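Local coordinates for protein beta-N-acetylhexosaminidase (Microbacterium sp. HJ5, PDB 7BWG) that probably hydrolyses terminal non-reducing N-acetyl-D-hexosamine residues in N-acetyl-beta-D-hexosaminides, as a beta-N-acetylglucosaminidase of glycoside hydrolase family 20, at residues L19-Q31 / L485-L498. Sequence-based numbering, arbitrary orientation.
Sequences LPAVVPAPAAIEQ and LRTWESFRARVGAL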
loop_
_atom_site.group_PDB
_atom_site.type_symbol
_atom_site.label_atom_id
_atom_site.label_comp_id
_atom_site.label_asym_id
_atom_site.label_seq_id
_atom_site.Cartn_x
_atom_site.Cartn_y
_atom_site.Cartn_z
ATOM N N LEU A 19 -1.042 32.556 35.130
ATOM C CA LEU A 19 -0.790 32.167 33.747
ATOM C C LEU A 19 -1.708 31.017 33.339
ATOM O O LEU A 19 -1.801 30.012 34.045
ATOM C CB LEU A 19 0.677 31.777 33.558
ATOM C CG LEU A 19 1.173 31.660 32.116
ATOM C CD1 LEU A 19 1.265 33.031 31.466
ATOM C CD2 LEU A 19 2.517 30.961 32.077
ATOM N N PRO A 20 -2.382 31.169 32.201
ATOM C CA PRO A 20 -3.367 30.161 31.783
ATOM C C PRO A 20 -2.711 28.815 31.508
ATOM O O PRO A 20 -1.745 28.716 30.748
ATOM C CB PRO A 20 -3.974 30.767 30.512
ATOM C CG PRO A 20 -3.646 32.227 30.574
ATOM C CD PRO A 20 -2.324 32.305 31.266
ATOM N N ALA A 21 -3.257 27.772 32.130
ATOM C CA ALA A 21 -2.675 26.438 32.051
ATOM C C ALA A 21 -3.053 25.758 30.741
ATOM O O ALA A 21 -4.229 25.725 30.364
ATOM C CB ALA A 21 -3.134 25.591 33.236
ATOM N N VAL A 22 -2.052 25.208 30.056
ATOM C CA VAL A 22 -2.244 24.475 28.807
ATOM C C VAL A 22 -1.174 23.394 28.716
ATOM O O VAL A 22 0.011 23.665 28.930
ATOM C CB VAL A 22 -2.187 25.405 27.577
ATOM C CG1 VAL A 22 -3.519 26.110 27.370
ATOM C CG2 VAL A 22 -1.070 26.421 27.736
ATOM N N VAL A 23 -1.592 22.169 28.406
ATOM C CA VAL A 23 -0.676 21.033 28.304
ATOM C C VAL A 23 -0.837 20.384 26.933
ATOM O O VAL A 23 -1.968 20.076 26.530
ATOM C CB VAL A 23 -0.924 20.013 29.428
ATOM C CG1 VAL A 23 0.107 18.895 29.377
ATOM C CG2 VAL A 23 -0.898 20.697 30.783
ATOM N N PRO A 24 0.251 20.137 26.182
ATOM C CA PRO A 24 1.662 20.372 26.519
ATOM C C PRO A 24 2.022 21.850 26.599
ATOM O O PRO A 24 1.404 22.667 25.916
ATOM C CB PRO A 24 2.422 19.701 25.364
ATOM C CG PRO A 24 1.419 18.842 24.667
ATOM C CD PRO A 24 0.109 19.522 24.853
ATOM N N ALA A 25 3.006 22.176 27.428
ATOM C CA ALA A 25 3.448 23.553 27.590
ATOM C C ALA A 25 3.906 24.115 26.251
ATOM O O ALA A 25 4.842 23.570 25.646
ATOM C CB ALA A 25 4.579 23.636 28.612
ATOM N N PRO A 26 3.282 25.177 25.749
ATOM C CA PRO A 26 3.690 25.731 24.455
ATOM C C PRO A 26 5.101 26.296 24.506
ATOM O O PRO A 26 5.677 26.525 25.572
ATOM C CB PRO A 26 2.659 26.837 24.196
ATOM C CG PRO A 26 1.509 26.523 25.103
ATOM C CD PRO A 26 2.107 25.866 26.305
ATOM N N ALA A 27 5.659 26.517 23.314
ATOM C CA ALA A 27 7.015 27.047 23.217
ATOM C C ALA A 27 7.090 28.469 23.759
ATOM O O ALA A 27 7.984 28.798 24.547
ATOM C CB ALA A 27 7.495 26.993 21.765
ATOM N N ALA A 28 6.156 29.325 23.349
ATOM C CA ALA A 28 6.103 30.710 23.801
ATOM C C ALA A 28 4.670 31.035 24.192
ATOM O O ALA A 28 3.758 30.922 23.366
ATOM C CB ALA A 28 6.598 31.669 22.714
ATOM N N ILE A 29 4.472 31.435 25.446
ATOM C CA ILE A 29 3.151 31.768 25.966
ATOM C C ILE A 29 3.285 32.983 26.873
ATOM O O ILE A 29 4.166 33.026 27.738
ATOM C CB ILE A 29 2.514 30.579 26.716
ATOM C CG1 ILE A 29 1.203 30.999 27.383
ATOM C CG2 ILE A 29 3.488 29.987 27.730
ATOM C CD1 ILE A 29 0.230 29.861 27.578
ATOM N N GLU A 30 2.422 33.976 26.668
ATOM C CA GLU A 30 2.476 35.209 27.437
ATOM C C GLU A 30 1.073 35.778 27.574
ATOM O O GLU A 30 0.316 35.823 26.601
ATOM C CB GLU A 30 3.400 36.240 26.778
ATOM N N GLN A 31 0.739 36.216 28.785
ATOM C CA GLN A 31 -0.556 36.832 29.035
ATOM C C GLN A 31 -0.674 38.155 28.283
ATOM O O GLN A 31 0.317 38.741 27.836
ATOM C CB GLN A 31 -0.764 37.055 30.534
ATOM N N LEU A 485 8.172 26.206 31.004
ATOM C CA LEU A 485 7.339 25.725 32.100
ATOM C C LEU A 485 7.547 24.231 32.299
ATOM O O LEU A 485 6.699 23.549 32.884
ATOM C CB LEU A 485 5.861 26.017 31.830
ATOM C CG LEU A 485 5.422 27.407 31.366
ATOM C CD1 LEU A 485 5.324 27.471 29.852
ATOM C CD2 LEU A 485 4.083 27.738 31.998
ATOM N N ARG A 486 8.671 23.716 31.809
ATOM C CA ARG A 486 8.927 22.277 31.806
ATOM C C ARG A 486 9.657 21.852 33.080
ATOM O O ARG A 486 10.752 21.291 33.062
ATOM C CB ARG A 486 9.700 21.887 30.553
ATOM C CG ARG A 486 8.810 21.738 29.335
ATOM C CD ARG A 486 9.025 20.401 28.655
ATOM N NE ARG A 486 8.993 19.281 29.590
ATOM C CZ ARG A 486 9.474 18.073 29.316
ATOM N NH1 ARG A 486 10.025 17.832 28.134
ATOM N NH2 ARG A 486 9.406 17.107 30.221
ATOM N N THR A 487 9.016 22.140 34.208
ATOM C CA THR A 487 9.451 21.656 35.506
ATOM C C THR A 487 8.316 20.866 36.143
ATOM O O THR A 487 7.147 21.016 35.779
ATOM C CB THR A 487 9.881 22.806 36.429
ATOM O OG1 THR A 487 10.171 22.287 37.733
ATOM C CG2 THR A 487 8.783 23.848 36.541
ATOM N N TRP A 488 8.675 20.007 37.100
ATOM C CA TRP A 488 7.663 19.185 37.755
ATOM C C TRP A 488 6.659 20.037 38.518
ATOM O O TRP A 488 5.475 19.687 38.590
ATOM C CB TRP A 488 8.320 18.172 38.694
ATOM C CG TRP A 488 7.333 17.473 39.583
ATOM C CD1 TRP A 488 7.364 17.406 40.945
ATOM C CD2 TRP A 488 6.167 16.744 39.170
ATOM N NE1 TRP A 488 6.289 16.685 41.408
ATOM C CE2 TRP A 488 5.540 16.266 40.339
ATOM C CE3 TRP A 488 5.594 16.450 37.929
ATOM C CZ2 TRP A 488 4.369 15.512 40.302
ATOM C CZ3 TRP A 488 4.432 15.701 37.895
ATOM C CH2 TRP A 488 3.832 15.240 39.074
ATOM N N GLU A 489 7.106 21.160 39.084
ATOM C CA GLU A 489 6.199 22.015 39.843
ATOM C C GLU A 489 5.158 22.660 38.935
ATOM O O GLU A 489 4.001 22.836 39.335
ATOM C CB GLU A 489 6.993 23.082 40.599
ATOM C CG GLU A 489 7.700 22.578 41.855
ATOM C CD GLU A 489 8.772 21.544 41.557
ATOM O OE1 GLU A 489 9.530 21.735 40.583
ATOM O OE2 GLU A 489 8.856 20.540 42.294
ATOM N N SER A 490 5.546 23.011 37.706
ATOM C CA SER A 490 4.607 23.637 36.780
ATOM C C SER A 490 3.717 22.606 36.099
ATOM O O SER A 490 2.514 22.841 35.928
ATOM C CB SER A 490 5.365 24.458 35.736
ATOM O OG SER A 490 4.489 24.961 34.741
ATOM N N PHE A 491 4.288 21.467 35.697
ATOM C CA PHE A 491 3.488 20.415 35.076
ATOM C C PHE A 491 2.364 19.973 36.003
ATOM O O PHE A 491 1.194 19.940 35.605
ATOM C CB PHE A 491 4.378 19.229 34.696
ATOM C CG PHE A 491 3.620 18.054 34.137
ATOM C CD1 PHE A 491 3.280 18.008 32.795
ATOM C CD2 PHE A 491 3.252 16.994 34.951
ATOM C CE1 PHE A 491 2.584 16.930 32.277
ATOM C CE2 PHE A 491 2.556 15.914 34.438
ATOM C CZ PHE A 491 2.222 15.882 33.100
ATOM N N ARG A 492 2.699 19.656 37.257
ATOM C CA ARG A 492 1.692 19.228 38.223
ATOM C C ARG A 492 0.603 20.273 38.434
ATOM O O ARG A 492 -0.481 19.931 38.914
ATOM C CB ARG A 492 2.353 18.894 39.561
ATOM N N ALA A 493 0.863 21.534 38.096
ATOM C CA ALA A 493 -0.167 22.558 38.207
ATOM C C ALA A 493 -1.020 22.653 36.949
ATOM O O ALA A 493 -2.238 22.836 37.040
ATOM C CB ALA A 493 0.467 23.918 38.511
ATOM N N ARG A 494 -0.402 22.516 35.774
ATOM C CA ARG A 494 -1.126 22.702 34.522
ATOM C C ARG A 494 -1.991 21.494 34.178
ATOM O O ARG A 494 -3.143 21.655 33.763
ATOM C CB ARG A 494 -0.139 22.997 33.392
ATOM C CG ARG A 494 0.699 24.246 33.617
ATOM C CD ARG A 494 1.578 24.557 32.417
ATOM N NE ARG A 494 2.830 23.805 32.440
ATOM C CZ ARG A 494 3.089 22.759 31.663
ATOM N NH1 ARG A 494 2.184 22.336 30.790
ATOM N NH2 ARG A 494 4.256 22.137 31.754
ATOM N N VAL A 495 -1.457 20.280 34.339
ATOM C CA VAL A 495 -2.254 19.092 34.056
ATOM C C VAL A 495 -3.327 18.883 35.121
ATOM O O VAL A 495 -4.338 18.221 34.858
ATOM C CB VAL A 495 -1.333 17.861 33.898
ATOM C CG1 VAL A 495 -0.615 17.539 35.187
ATOM C CG2 VAL A 495 -2.114 16.655 33.410
ATOM N N GLY A 496 -3.150 19.460 36.313
ATOM C CA GLY A 496 -4.203 19.438 37.313
ATOM C C GLY A 496 -5.348 20.382 37.033
ATOM O O GLY A 496 -6.464 20.143 37.504
ATOM N N ALA A 497 -5.097 21.455 36.281
ATOM C CA ALA A 497 -6.163 22.367 35.892
ATOM C C ALA A 497 -7.028 21.805 34.774
ATOM O O ALA A 497 -8.174 22.241 34.616
ATOM C CB ALA A 497 -5.575 23.713 35.464
ATOM N N LEU A 498 -6.511 20.851 34.001
ATOM C CA LEU A 498 -7.271 20.233 32.922
ATOM C C LEU A 498 -8.175 19.107 33.402
ATOM O O LEU A 498 -8.813 18.451 32.570
ATOM C CB LEU A 498 -6.320 19.703 31.845
ATOM C CG LEU A 498 -5.247 20.669 31.336
ATOM C CD1 LEU A 498 -4.501 20.056 30.164
ATOM C CD2 LEU A 498 -5.861 22.005 30.945
#
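The Ala25 methyl sits over one face of the Arg494 guanidinium, toward its rim, CB 3.5 Å from CZ. The polar evidence centres on the same group. Arg494 NH1 reaches the carbonyl oxygen of Val22 near the guanidinium plane, a weak hydrogen bond (135° at the hydrogen), and its stronger partner is the salt-bridged Glu473 of helix 467-475, which also accepts the Ala25 N-H. A bend at chi3 (-84°) helps bring Arg494 NE to Ser490 OG, a hydrogen bond in the guanidinium plane (3.1 Å, 162°), and Arg494 NH2 to Leu485 O, above the carbonyl plane. A methionine in its place would probably cost Glu473 this salt bridge, leaving its long, weak pair with Arg486, and deprive Val22 O of this donor. Apolar contacts flank the arginine. Val23 CG2 lies 3.6 Å from Arg494 CB, and Val23 CB 3.7 Å from Leu498 CD1; Ala21 CB packs 3.8 Å from Ala497 CB. Beyond the guanidinium, Leu485 splits its branches, CD2 meeting Leu19 CD2 (3.6 Å) and CD1 meeting Ile29 CG2 at 3.8 Å. The arrangement is consistent with a junction between family 20 domain 2, whose strand 28-31 pairs with 126-135, and the TIM-barrel side, where Glu473 meets Arg494.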